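Side-chain contacts in dioxygenase (Pseudomonas brassicacearum, PDB 5V2D), which probably uses dioxygen at a non-haem iron centre to split the central double bond of lignin-derived stilbenes: residues A[375-378]-A[379-382]; A[458-461]-A[462-465]; A[397-400]-A[401-405]; A[26-29]-A[30-33]; A[103-107]-A[108-112]. All coordinates share one frame; numbering follows the deposited sequence.

Interaction 1 (A[375-378]-A[379-382]); sequences RCDD and RYIG
Asp377 and Arg379 close an Asx turn at the start of a short 3-10 turn, in the loop leaving strand 371-375; the seven antiparallel sheets of the chain fit the seven-bladed beta-propeller of carotenoid cleavage oxygenases.

The charged pair is bidentate. Arg379 grips the carboxylate side-on, NE reaching Asp377 OD1 at 3.0 Å and NH2 reaching Asp377 OD2 at 2.7 Å. Both oxygens present their syn lone pairs, and the carboxylate and guanidinium planes lie only 20° apart, so the two groups are nearly coplanar. The arginine chain bends at chi3 (-60°), which turns the guanidinium edge back onto the aspartate. Backbone Arg379 N adds a second bond to Asp377 OD1, 3.0 Å long and on the anti side; this is the bond that defines the Asx turn. The pair is also fixed from outside: Ala450 N donates to Asp377 OD2, while Arg379 NH1 and NH2 donate to the carbonyls of Ala447 and Glu448.

Among backbone bonds, Tyr380 N to Asp377 O (2.9 Å) closes the 3-10 turn, and Ile381 N to Asp378 O is weak. Tyr380 O and Gly382 N are then tied to the side-chain amide of Asn307 on strand 301-311.

Van der Waals contact fills in the rest. The Tyr380 ring leans obliquely on the carboxylate, its CD1 3.6 Å from Asp377 CG. Buried Cys376 SG rests against Ile381 CG1 at 3.8 Å.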
loop_
_atom_site.group_PDB
_atom_site.type_symbol
_atom_site.label_atom_id
_atom_site.label_comp_id
_atom_site.label_asym_id
_atom_site.label_seq_id
_atom_site.Cartn_x
_atom_site.Cartn_y
_atom_site.Cartn_z
ATOM N N ARG A 375 -6.028 0.184 -8.795
ATOM C CA ARG A 375 -7.305 0.275 -8.051
ATOM C C ARG A 375 -8.398 -0.235 -8.955
ATOM O O ARG A 375 -8.541 0.274 -10.103
ATOM C CB ARG A 375 -7.590 1.764 -7.813
ATOM C CG ARG A 375 -8.944 2.149 -7.271
ATOM C CD ARG A 375 -9.105 1.593 -5.841
ATOM N NE ARG A 375 -8.203 2.365 -4.984
ATOM C CZ ARG A 375 -8.084 2.119 -3.670
ATOM N NH1 ARG A 375 -8.799 1.163 -3.138
ATOM N NH2 ARG A 375 -7.249 2.780 -2.923
ATOM N N CYS A 376 -9.187 -1.190 -8.505
ATOM C CA CYS A 376 -10.395 -1.539 -9.243
ATOM C C CYS A 376 -11.599 -0.913 -8.535
ATOM O O CYS A 376 -11.487 -0.426 -7.409
ATOM C CB CYS A 376 -10.573 -3.042 -9.358
ATOM S SG CYS A 376 -10.874 -3.838 -7.836
ATOM N N ASP A 377 -12.744 -1.013 -9.173
ATOM C CA ASP A 377 -13.998 -0.591 -8.590
ATOM C C ASP A 377 -14.250 -1.469 -7.349
ATOM O O ASP A 377 -14.339 -2.691 -7.519
ATOM C CB ASP A 377 -15.094 -0.762 -9.662
ATOM C CG ASP A 377 -16.460 -0.216 -9.262
ATOM O OD1 ASP A 377 -16.816 -0.244 -8.070
ATOM O OD2 ASP A 377 -17.222 0.158 -10.215
ATOM N N ASP A 378 -14.372 -0.870 -6.150
ATOM C CA ASP A 378 -14.603 -1.636 -4.917
ATOM C C ASP A 378 -15.754 -2.620 -5.009
ATOM O O ASP A 378 -15.786 -3.668 -4.346
ATOM C CB ASP A 378 -14.914 -0.707 -3.734
ATOM C CG ASP A 378 -13.672 0.010 -3.206
ATOM O OD1 ASP A 378 -12.562 -0.470 -3.428
ATOM O OD2 ASP A 378 -13.805 1.075 -2.543
ATOM N N ARG A 379 -16.756 -2.287 -5.828
ATOM C CA ARG A 379 -17.944 -3.131 -5.942
ATOM C C ARG A 379 -17.691 -4.412 -6.711
ATOM O O ARG A 379 -18.520 -5.283 -6.671
ATOM C CB ARG A 379 -19.089 -2.356 -6.549
ATOM C CG ARG A 379 -19.467 -1.077 -5.741
ATOM C CD ARG A 379 -20.371 -0.183 -6.581
ATOM N NE ARG A 379 -19.729 0.240 -7.818
ATOM C CZ ARG A 379 -20.392 0.751 -8.870
ATOM N NH1 ARG A 379 -21.718 0.873 -8.818
ATOM N NH2 ARG A 379 -19.762 1.052 -10.037
ATOM N N TYR A 380 -16.509 -4.563 -7.346
ATOM C CA TYR A 380 -16.154 -5.715 -8.160
ATOM C C TYR A 380 -14.968 -6.494 -7.621
ATOM O O TYR A 380 -14.421 -7.393 -8.303
ATOM C CB TYR A 380 -15.815 -5.195 -9.594
ATOM C CG TYR A 380 -17.071 -4.758 -10.282
ATOM C CD1 TYR A 380 -17.712 -3.559 -9.943
ATOM C CD2 TYR A 380 -17.694 -5.605 -11.201
ATOM C CE1 TYR A 380 -18.906 -3.195 -10.544
ATOM C CE2 TYR A 380 -18.875 -5.253 -11.816
ATOM C CZ TYR A 380 -19.475 -4.056 -11.471
ATOM O OH TYR A 380 -20.640 -3.710 -12.042
ATOM N N ILE A 381 -14.532 -6.158 -6.405
ATOM C CA ILE A 381 -13.427 -6.907 -5.784
ATOM C C ILE A 381 -13.764 -8.403 -5.754
ATOM O O ILE A 381 -14.791 -8.808 -5.223
ATOM C CB ILE A 381 -13.131 -6.351 -4.395
ATOM C CG1 ILE A 381 -12.346 -5.047 -4.598
ATOM C CG2 ILE A 381 -12.297 -7.344 -3.590
ATOM C CD1 ILE A 381 -12.062 -4.328 -3.250
ATOM N N GLY A 382 -12.899 -9.236 -6.298
ATOM C CA GLY A 382 -13.166 -10.659 -6.230
ATOM C C GLY A 382 -14.052 -11.242 -7.330
ATOM O O GLY A 382 -14.282 -12.458 -7.346
#

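Interaction 2 (A[458-461]-A[462-465])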
loop_
_atom_site.group_PDB
_atom_site.type_symbol
_atom_site.label_atom_id
_atom_site.label_comp_id
_atom_site.label_asym_id
_atom_site.label_seq_id
_atom_site.Cartn_x
_atom_site.Cartn_y
_atom_site.Cartn_z
ATOM N N LEU A 458 -2.112 14.941 -6.321
ATOM C CA LEU A 458 -1.195 15.406 -7.337
ATOM C C LEU A 458 -0.130 16.249 -6.633
ATOM O O LEU A 458 -0.417 17.225 -5.946
ATOM C CB LEU A 458 -1.946 16.233 -8.407
ATOM C CG LEU A 458 -1.061 16.986 -9.449
ATOM C CD1 LEU A 458 -0.379 15.975 -10.303
ATOM C CD2 LEU A 458 -1.908 17.959 -10.289
ATOM N N ASN A 459 1.109 15.813 -6.791
ATOM C CA ASN A 459 2.260 16.460 -6.240
ATOM C C ASN A 459 2.827 17.360 -7.360
ATOM O O ASN A 459 3.277 16.837 -8.380
ATOM C CB ASN A 459 3.360 15.450 -5.818
ATOM C CG ASN A 459 2.832 14.264 -5.064
ATOM O OD1 ASN A 459 2.175 14.444 -4.054
ATOM N ND2 ASN A 459 3.028 13.000 -5.665
ATOM N N LEU A 460 2.859 18.658 -7.116
ATOM C CA LEU A 460 3.415 19.614 -8.047
ATOM C C LEU A 460 4.802 19.859 -7.516
ATOM O O LEU A 460 5.016 20.691 -6.622
ATOM C CB LEU A 460 2.584 20.872 -8.077
ATOM C CG LEU A 460 1.327 21.044 -8.948
ATOM C CD1 LEU A 460 1.234 20.134 -10.125
ATOM C CD2 LEU A 460 0.077 20.871 -8.136
ATOM N N ILE A 461 5.734 19.078 -8.001
ATOM C CA ILE A 461 6.971 18.902 -7.284
ATOM C C ILE A 461 7.992 19.983 -7.489
ATOM O O ILE A 461 8.873 20.118 -6.629
ATOM C CB ILE A 461 7.602 17.541 -7.518
ATOM C CG1 ILE A 461 7.891 17.246 -8.953
ATOM C CG2 ILE A 461 6.727 16.445 -6.990
ATOM C CD1 ILE A 461 8.576 15.891 -9.111
ATOM N N ALA A 462 7.862 20.789 -8.542
ATOM C CA ALA A 462 8.718 21.960 -8.697
ATOM C C ALA A 462 8.259 23.038 -7.761
ATOM O O ALA A 462 9.081 23.752 -7.261
ATOM C CB ALA A 462 8.670 22.466 -10.137
ATOM N N GLU A 463 6.970 23.170 -7.505
ATOM C CA GLU A 463 6.510 24.209 -6.567
ATOM C C GLU A 463 6.453 23.711 -5.134
ATOM O O GLU A 463 6.209 24.477 -4.254
ATOM C CB GLU A 463 5.147 24.710 -6.952
ATOM C CG GLU A 463 5.064 25.185 -8.394
ATOM C CD GLU A 463 3.564 25.437 -8.731
ATOM O OE1 GLU A 463 3.024 24.936 -9.720
ATOM O OE2 GLU A 463 2.814 26.098 -7.954
ATOM N N GLU A 464 6.630 22.416 -4.912
ATOM C CA GLU A 464 6.331 21.781 -3.600
ATOM C C GLU A 464 4.919 22.107 -3.086
ATOM O O GLU A 464 4.745 22.497 -1.945
ATOM C CB GLU A 464 7.369 22.164 -2.508
ATOM C CG GLU A 464 8.782 21.843 -2.990
ATOM C CD GLU A 464 9.823 21.648 -1.904
ATOM O OE1 GLU A 464 9.659 22.118 -0.754
ATOM O OE2 GLU A 464 10.824 20.996 -2.241
ATOM N N ARG A 465 3.945 21.925 -3.932
ATOM C CA ARG A 465 2.517 22.187 -3.667
ATOM C C ARG A 465 1.797 20.870 -3.913
ATOM O O ARG A 465 2.303 20.014 -4.636
ATOM C CB ARG A 465 1.975 23.250 -4.679
ATOM C CG ARG A 465 0.794 24.049 -4.227
ATOM C CD ARG A 465 0.591 25.388 -4.971
ATOM N NE ARG A 465 0.531 25.193 -6.442
ATOM C CZ ARG A 465 -0.521 24.764 -7.185
ATOM N NH1 ARG A 465 -1.687 24.334 -6.692
ATOM N NH2 ARG A 465 -0.432 24.755 -8.530
#
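Leu460 and Arg465 form the closing pair of a beta-hairpin whose turn ends in a G1 beta bulge, with Glu464 and Arg465 both facing Leu460. Glu464 takes the left-handed backbone conformation (phi 52°, psi 50°) that this bulge needs at its first position.

The backbone polar groups of the pair satisfy each other. Leu460 N donates to Arg465 O at 2.9 Å, and Arg465 N returns a nearly straight bond to Leu460 O at 3.1 Å. Leu460 O also receives a weak bond from Glu463 N.

The charged side chains are paired as well. Arg465 NE donates to Glu463 OE2 at 2.9 Å; the oxygen lies in the guanidinium plane, although the donor stands above the carboxylate plane. Arg465 NH1 has a second anion, Glu467. One guanidinium face receives Leu460 CD2, 3.9 Å from Arg465 NH2, because the two side chains run side by side on the same face of the sheet. Glu464 turns away to pair with Lys37, and the amide of Asn459 bonds to Gln436.

The hairpin joins strands 452-460 and 465-472 of one propeller blade. Strand 433-442 flanks the first of these through Asn459 and Cys434, and helix 33-36 packs Ala34 and Leu35 against Ile461.

Interaction 3 (A[397-400]-A[401-405])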
loop_
_atom_site.group_PDB
_atom_site.type_symbol
_atom_site.label_atom_id
_atom_site.label_comp_id
_atom_site.label_asym_id
_atom_site.label_seq_id
_atom_site.Cartn_x
_atom_site.Cartn_y
_atom_site.Cartn_z
ATOM N N ARG A 397 7.899 11.456 -21.525
ATOM C CA ARG A 397 7.198 12.732 -21.316
ATOM C C ARG A 397 8.181 13.766 -20.837
ATOM O O ARG A 397 9.143 13.430 -20.166
ATOM C CB ARG A 397 6.134 12.607 -20.228
ATOM C CG ARG A 397 5.066 11.625 -20.589
ATOM C CD ARG A 397 4.075 12.273 -21.545
ATOM N NE ARG A 397 3.102 11.232 -21.806
ATOM C CZ ARG A 397 1.859 11.433 -22.158
ATOM N NH1 ARG A 397 1.395 12.659 -22.345
ATOM N NH2 ARG A 397 1.123 10.355 -22.377
ATOM N N PRO A 398 7.892 15.033 -21.102
ATOM C CA PRO A 398 8.724 16.081 -20.570
ATOM C C PRO A 398 8.808 16.055 -19.002
ATOM O O PRO A 398 7.822 15.702 -18.326
ATOM C CB PRO A 398 8.034 17.379 -21.041
ATOM C CG PRO A 398 6.806 16.984 -21.829
ATOM C CD PRO A 398 6.699 15.502 -21.874
ATOM N N TYR A 399 9.951 16.461 -18.482
ATOM C CA TYR A 399 10.242 16.477 -17.045
ATOM C C TYR A 399 10.995 17.752 -16.721
ATOM O O TYR A 399 12.126 17.956 -17.136
ATOM C CB TYR A 399 11.092 15.261 -16.707
ATOM C CG TYR A 399 11.423 15.125 -15.219
ATOM C CD1 TYR A 399 12.560 15.684 -14.694
ATOM C CD2 TYR A 399 10.594 14.415 -14.373
ATOM C CE1 TYR A 399 12.861 15.588 -13.343
ATOM C CE2 TYR A 399 10.877 14.265 -12.990
ATOM C CZ TYR A 399 11.989 14.863 -12.467
ATOM O OH TYR A 399 12.324 14.761 -11.124
ATOM N N ASN A 400 10.346 18.644 -16.008
ATOM C CA ASN A 400 10.935 19.932 -15.642
ATOM C C ASN A 400 12.179 19.694 -14.781
ATOM O O ASN A 400 12.087 19.045 -13.745
ATOM C CB ASN A 400 9.882 20.745 -14.899
ATOM C CG ASN A 400 10.347 22.125 -14.503
ATOM O OD1 ASN A 400 11.517 22.495 -14.675
ATOM N ND2 ASN A 400 9.445 22.876 -13.938
ATOM N N PRO A 401 13.362 20.193 -15.207
ATOM C CA PRO A 401 14.558 19.920 -14.361
ATOM C C PRO A 401 14.503 20.595 -12.948
ATOM O O PRO A 401 15.148 20.092 -12.017
ATOM C CB PRO A 401 15.739 20.418 -15.216
ATOM C CG PRO A 401 15.155 20.727 -16.570
ATOM C CD PRO A 401 13.710 21.053 -16.362
ATOM N N ALA A 402 13.684 21.629 -12.768
ATOM C CA ALA A 402 13.421 22.167 -11.405
ATOM C C ALA A 402 12.668 21.192 -10.467
ATOM O O ALA A 402 12.461 21.507 -9.290
ATOM C CB ALA A 402 12.628 23.479 -11.480
ATOM N N ASN A 403 12.254 20.050 -10.994
ATOM C CA ASN A 403 11.719 18.993 -10.159
ATOM C C ASN A 403 12.795 18.368 -9.290
ATOM O O ASN A 403 12.449 17.735 -8.308
ATOM C CB ASN A 403 11.087 17.851 -10.983
ATOM C CG ASN A 403 9.877 18.292 -11.808
ATOM O OD1 ASN A 403 9.331 19.399 -11.601
ATOM N ND2 ASN A 403 9.461 17.429 -12.748
ATOM N N GLY A 404 14.071 18.527 -9.636
ATOM C CA GLY A 404 15.122 17.781 -8.943
ATOM C C GLY A 404 15.277 16.419 -9.547
ATOM O O GLY A 404 14.683 16.131 -10.594
ATOM N N PRO A 405 16.108 15.560 -8.941
ATOM C CA PRO A 405 16.256 14.210 -9.535
ATOM C C PRO A 405 15.021 13.415 -9.434
ATOM O O PRO A 405 14.236 13.649 -8.510
ATOM C CB PRO A 405 17.363 13.528 -8.695
ATOM C CG PRO A 405 17.485 14.384 -7.469
ATOM C CD PRO A 405 16.925 15.751 -7.730
#
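Tyr399 extends with CG anti to the backbone N (chi1 -178°), and Asn403 sets its CG beside its own backbone N (chi1 -63°); together these torsions lay the Asn403 amide over the phenol ring. Asn403 ND2 stands 3.4 Å above the ring plane, over its centre, with amide and ring planes 85° apart, so the amide stands upright on the ring instead of stacking on it. The amide does not depend on the ring for its polar bonding, since ND2 donates to Asp431 O. Further out, Tyr399 OH is 3.3 Å from Asn403 CB and donates to Gly404 O at 2.8 Å, an acceptor near the ring plane although the hydroxyl sits above the carbonyl plane. A phenylalanine here would probably keep much of the ring contact but leave Gly404 O without this donor and the tail of the turn less firmly held.

Asn400 organises the chain between these ends as an Asx-Pro turn. Its OD1 accepts from Ala402 N at 3.0 Å, across the intervening Pro401, which has no N-H to offer. Its carbonyl O takes Asn403 N at 2.9 Å, the first bond of the 3-10 segment 401-403, and Gly404 N follows with a bond to Pro401 O at 3.0 Å.

The turn lies at the surface, between strands 387-392 and 413-418. Phe410 meets the Tyr399 ring edge-to-face; Asn400 pairs through its backbone with Asp431 and through ND2 with Ser432 OG, just ahead of strand 433-442.

Interaction 4 (A[26-29]-A[30-33])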
loop_
_atom_site.group_PDB
_atom_site.type_symbol
_atom_site.label_atom_id
_atom_site.label_comp_id
_atom_site.label_asym_id
_atom_site.label_seq_id
_atom_site.Cartn_x
_atom_site.Cartn_y
_atom_site.Cartn_z
ATOM N N PRO A 26 18.824 13.075 7.685
ATOM C CA PRO A 26 19.793 12.777 6.643
ATOM C C PRO A 26 19.459 13.548 5.346
ATOM O O PRO A 26 18.313 13.892 5.096
ATOM C CB PRO A 26 19.538 11.289 6.344
ATOM C CG PRO A 26 18.720 10.770 7.491
ATOM C CD PRO A 26 17.951 11.920 8.002
ATOM N N GLN A 27 20.463 13.732 4.518
ATOM C CA GLN A 27 20.357 14.467 3.262
ATOM C C GLN A 27 20.329 13.451 2.117
ATOM O O GLN A 27 20.934 13.625 1.100
ATOM C CB GLN A 27 21.531 15.428 3.138
ATOM C CG GLN A 27 21.382 16.568 4.117
ATOM C CD GLN A 27 22.441 17.637 3.897
ATOM O OE1 GLN A 27 23.439 17.616 4.553
ATOM N NE2 GLN A 27 22.245 18.511 2.909
ATOM N N THR A 28 19.714 12.338 2.354
ATOM C CA THR A 28 19.558 11.298 1.403
ATOM C C THR A 28 18.252 11.475 0.598
ATOM O O THR A 28 17.364 12.259 0.956
ATOM C CB THR A 28 19.538 9.926 2.114
ATOM O OG1 THR A 28 18.562 9.981 3.128
ATOM C CG2 THR A 28 20.871 9.741 2.826
ATOM N N PRO A 29 18.109 10.696 -0.485
ATOM C CA PRO A 29 16.903 10.809 -1.311
ATOM C C PRO A 29 15.583 10.513 -0.546
ATOM O O PRO A 29 14.571 11.094 -0.846
ATOM C CB PRO A 29 17.140 9.768 -2.400
ATOM C CG PRO A 29 18.673 9.726 -2.552
ATOM C CD PRO A 29 19.144 9.851 -1.127
ATOM N N GLU A 30 15.648 9.653 0.466
ATOM C CA GLU A 30 14.517 9.223 1.263
ATOM C C GLU A 30 14.052 10.303 2.175
ATOM O O GLU A 30 13.034 10.144 2.823
ATOM C CB GLU A 30 14.866 8.001 2.123
ATOM C CG GLU A 30 15.243 6.764 1.358
ATOM C CD GLU A 30 16.708 6.712 0.866
ATOM O OE1 GLU A 30 17.006 5.703 0.213
ATOM O OE2 GLU A 30 17.576 7.567 1.114
ATOM N N PHE A 31 14.853 11.365 2.312
ATOM C CA PHE A 31 14.486 12.535 3.093
ATOM C C PHE A 31 14.482 13.848 2.323
ATOM O O PHE A 31 14.390 14.864 2.917
ATOM C CB PHE A 31 15.322 12.617 4.398
ATOM C CG PHE A 31 15.075 11.483 5.332
ATOM C CD1 PHE A 31 14.083 11.554 6.293
ATOM C CD2 PHE A 31 15.770 10.322 5.219
ATOM C CE1 PHE A 31 13.777 10.410 7.111
ATOM C CE2 PHE A 31 15.529 9.219 6.056
ATOM C CZ PHE A 31 14.533 9.242 6.977
ATOM N N SER A 32 14.498 13.797 1.008
ATOM C CA SER A 32 14.704 14.972 0.184
ATOM C C SER A 32 13.631 15.152 -0.897
ATOM O O SER A 32 12.936 14.206 -1.251
ATOM C CB SER A 32 16.042 14.833 -0.574
ATOM O OG SER A 32 17.082 14.640 0.333
ATOM N N GLY A 33 13.524 16.431 -1.373
ATOM C CA GLY A 33 12.669 16.706 -2.482
ATOM C C GLY A 33 11.210 16.806 -2.054
ATOM O O GLY A 33 10.876 16.597 -0.875
#
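Pro26 lies over one face of the Phe31 ring, and the Phe31 side chain can be followed atom by atom. CB lies 3.3 Å from Pro26 O. At CG the ring passes beneath Pro26 CD, which is 3.9 Å from Phe31 CG. CD2 meets two partners: Thr28 OG1 at the ring edge, in plane, at 3.5 Å, and Pro26 CG above it. CE2, on the same ring face, is 3.8 Å from Pro26 CG. The contact is a CH-pi interaction, for Pro26 CD stands over the ring face, only 15° off the ring normal. Beyond the proline, the Phe31 side chain is enclosed by Pro38, Pro69 and Pro73, which accounts for its burial in an otherwise superficial contact.

Two overlapping type I beta turns hold this arrangement. Phe31 N donates to Thr28 O at 3.0 Å, and Ser32 N donates to Pro29 O at 3.3 Å; both donors stand well above the carbonyl planes. Ser32 OG also reaches Thr28 O, at a distance so short that its exact length is doubtful.

Glu30 bends at chi2 (82°), bringing OE2 to 3.2 Å from Thr28 CB and beside Pro29 CD. Its other oxygen, OE1, makes a weak hydrogen bond to Tyr328 OH.

The turns lead directly into helix 33-36. They rest on the loop after strand 60-67, where Pro73 touches both Pro26 and Phe31, while Tyr328 belongs to the connection between strands 314-322 and 345-353.

Interaction 5 (A[103-107]-A[108-112]); sequences YVQTD and RLLAQ
Thr106 N-caps helix 107-115: its OG1 accepts from Leu109 N at 2.9 Å with an N-H...O angle of 167°. The rotation that does this puts OG1 between the backbone N and the carbonyl carbon (chi1 61°), turning it to the first turn of the helix. The next bonds are the regular helical ones, Leu110 N to Thr106 O at 3.0 Å and Ala111 N to Asp107 O at 2.9 Å. A valine in place of Thr106 would probably leave Leu109 N without its capping acceptor and fray the start of the helix.

Around the cap, Leu109 CD2 packs 3.6 Å from Tyr103 CB and 3.5 Å from Val104 O. Leu110 CD2 touches Gln105 OE1, and Gln105 itself is the centre of an inverse gamma turn that swings the chain from strand into helix.

The second shell fixes both ends of this bend. Tyr103 OH donates to Asp68 O, Gln105 N bonds to Thr170 OG1, and extended Arg108 reaches Asn137 O through NH2. Strand 96-103 thus passes into helix 107-115 with Met86 and Val87 of strand 85-93 against Tyr103 and Val104 respectively, and Trp161 and Met163 of strand 161-163 also against Val104.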
loop_
_atom_site.group_PDB
_atom_site.type_symbol
_atom_site.label_atom_id
_atom_site.label_comp_id
_atom_site.label_asym_id
_atom_site.label_seq_id
_atom_site.Cartn_x
_atom_site.Cartn_y
_atom_site.Cartn_z
ATOM N N TYR A 103 -1.259 11.853 13.336
ATOM C CA TYR A 103 -0.421 10.693 13.557
ATOM C C TYR A 103 -1.219 9.622 14.223
ATOM O O TYR A 103 -2.057 9.904 15.106
ATOM C CB TYR A 103 0.760 11.010 14.472
ATOM C CG TYR A 103 2.016 11.532 13.786
ATOM C CD1 TYR A 103 2.548 12.734 14.117
ATOM C CD2 TYR A 103 2.644 10.780 12.782
ATOM C CE1 TYR A 103 3.716 13.175 13.528
ATOM C CE2 TYR A 103 3.822 11.226 12.222
ATOM C CZ TYR A 103 4.322 12.466 12.581
ATOM O OH TYR A 103 5.465 12.913 11.944
ATOM N N VAL A 104 -0.984 8.388 13.818
ATOM C CA VAL A 104 -1.408 7.236 14.636
ATOM C C VAL A 104 -0.572 7.238 15.929
ATOM O O VAL A 104 0.647 7.201 15.890
ATOM C CB VAL A 104 -1.197 5.883 13.940
ATOM C CG1 VAL A 104 -1.878 4.787 14.695
ATOM C CG2 VAL A 104 -1.843 5.882 12.542
ATOM N N GLN A 105 -1.229 7.284 17.078
ATOM C CA GLN A 105 -0.493 7.324 18.357
ATOM C C GLN A 105 -0.128 5.891 18.784
ATOM O O GLN A 105 -0.584 5.378 19.809
ATOM C CB GLN A 105 -1.265 8.072 19.417
ATOM C CG GLN A 105 -1.516 9.480 18.967
ATOM C CD GLN A 105 -1.476 10.495 20.062
ATOM O OE1 GLN A 105 -1.524 10.165 21.255
ATOM N NE2 GLN A 105 -1.386 11.759 19.674
ATOM N N THR A 106 0.773 5.312 18.025
ATOM C CA THR A 106 1.348 4.020 18.315
ATOM C C THR A 106 2.184 4.076 19.593
ATOM O O THR A 106 2.696 5.128 19.963
ATOM C CB THR A 106 2.260 3.501 17.181
ATOM O OG1 THR A 106 3.329 4.385 16.998
ATOM C CG2 THR A 106 1.451 3.309 15.861
ATOM N N ASP A 107 2.399 2.921 20.204
ATOM C CA ASP A 107 3.302 2.881 21.341
ATOM C C ASP A 107 4.708 3.392 20.890
ATOM O O ASP A 107 5.377 4.051 21.638
ATOM C CB ASP A 107 3.512 1.495 21.894
ATOM C CG ASP A 107 2.263 0.851 22.454
ATOM O OD1 ASP A 107 1.279 1.476 22.683
ATOM O OD2 ASP A 107 2.307 -0.373 22.771
ATOM N N ARG A 108 5.120 3.039 19.681
ATOM C CA ARG A 108 6.422 3.425 19.159
ATOM C C ARG A 108 6.559 4.958 19.083
ATOM O O ARG A 108 7.571 5.523 19.517
ATOM C CB ARG A 108 6.651 2.839 17.798
ATOM C CG ARG A 108 7.875 3.349 17.051
ATOM C CD ARG A 108 8.156 2.491 15.832
ATOM N NE ARG A 108 9.147 3.038 14.911
ATOM C CZ ARG A 108 9.849 2.318 14.048
ATOM N NH1 ARG A 108 10.666 2.951 13.183
ATOM N NH2 ARG A 108 9.784 1.013 14.011
ATOM N N LEU A 109 5.564 5.591 18.483
ATOM C CA LEU A 109 5.547 7.042 18.427
ATOM C C LEU A 109 5.572 7.676 19.824
ATOM O O LEU A 109 6.277 8.645 20.063
ATOM C CB LEU A 109 4.383 7.562 17.643
ATOM C CG LEU A 109 4.273 9.093 17.546
ATOM C CD1 LEU A 109 5.374 9.664 16.717
ATOM C CD2 LEU A 109 3.006 9.544 16.870
ATOM N N LEU A 110 4.736 7.188 20.712
ATOM C CA LEU A 110 4.641 7.828 22.017
ATOM C C LEU A 110 5.925 7.639 22.828
ATOM O O LEU A 110 6.286 8.506 23.626
ATOM C CB LEU A 110 3.441 7.290 22.798
ATOM C CG LEU A 110 2.088 7.669 22.229
ATOM C CD1 LEU A 110 0.929 7.147 23.021
ATOM C CD2 LEU A 110 1.915 9.161 21.994
ATOM N N ALA A 111 6.614 6.520 22.645
ATOM C CA ALA A 111 7.891 6.357 23.315
ATOM C C ALA A 111 8.931 7.378 22.769
ATOM O O ALA A 111 9.702 7.976 23.509
ATOM C CB ALA A 111 8.392 4.917 23.237
ATOM N N GLN A 112 8.951 7.558 21.458
ATOM C CA GLN A 112 9.876 8.539 20.874
ATOM C C GLN A 112 9.545 9.921 21.344
ATOM O O GLN A 112 10.475 10.681 21.679
ATOM C CB GLN A 112 9.870 8.469 19.321
ATOM C CG GLN A 112 10.382 7.155 18.769
ATOM C CD GLN A 112 10.691 7.195 17.272
ATOM O OE1 GLN A 112 10.554 8.279 16.668
ATOM N NE2 GLN A 112 11.288 6.087 16.711
#

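Overall arrangement
Three of the contacts gather on one side of the chain. Interactions 2 and 3 have centres 11 Å apart and touch, Ala462 CB lying 3.5 Å from Asn403 OD1 and Ile461 CG1 3.6 Å from Asn403 CG, so the hairpin tip of 458-465 packs under the surface turn of 397-405. Interaction 4 lies about 16 Å from interaction 2, centre to centre, and grazes it at Gly33. Interaction 1 stands across the chain's centre from interactions 4 and 5. Its Ile381 side chain is about 14 Å from the iron (III) ion bound by His188, His239, His304 and His495, well beyond contact, and Asn307 links its turn to the strand carrying His304.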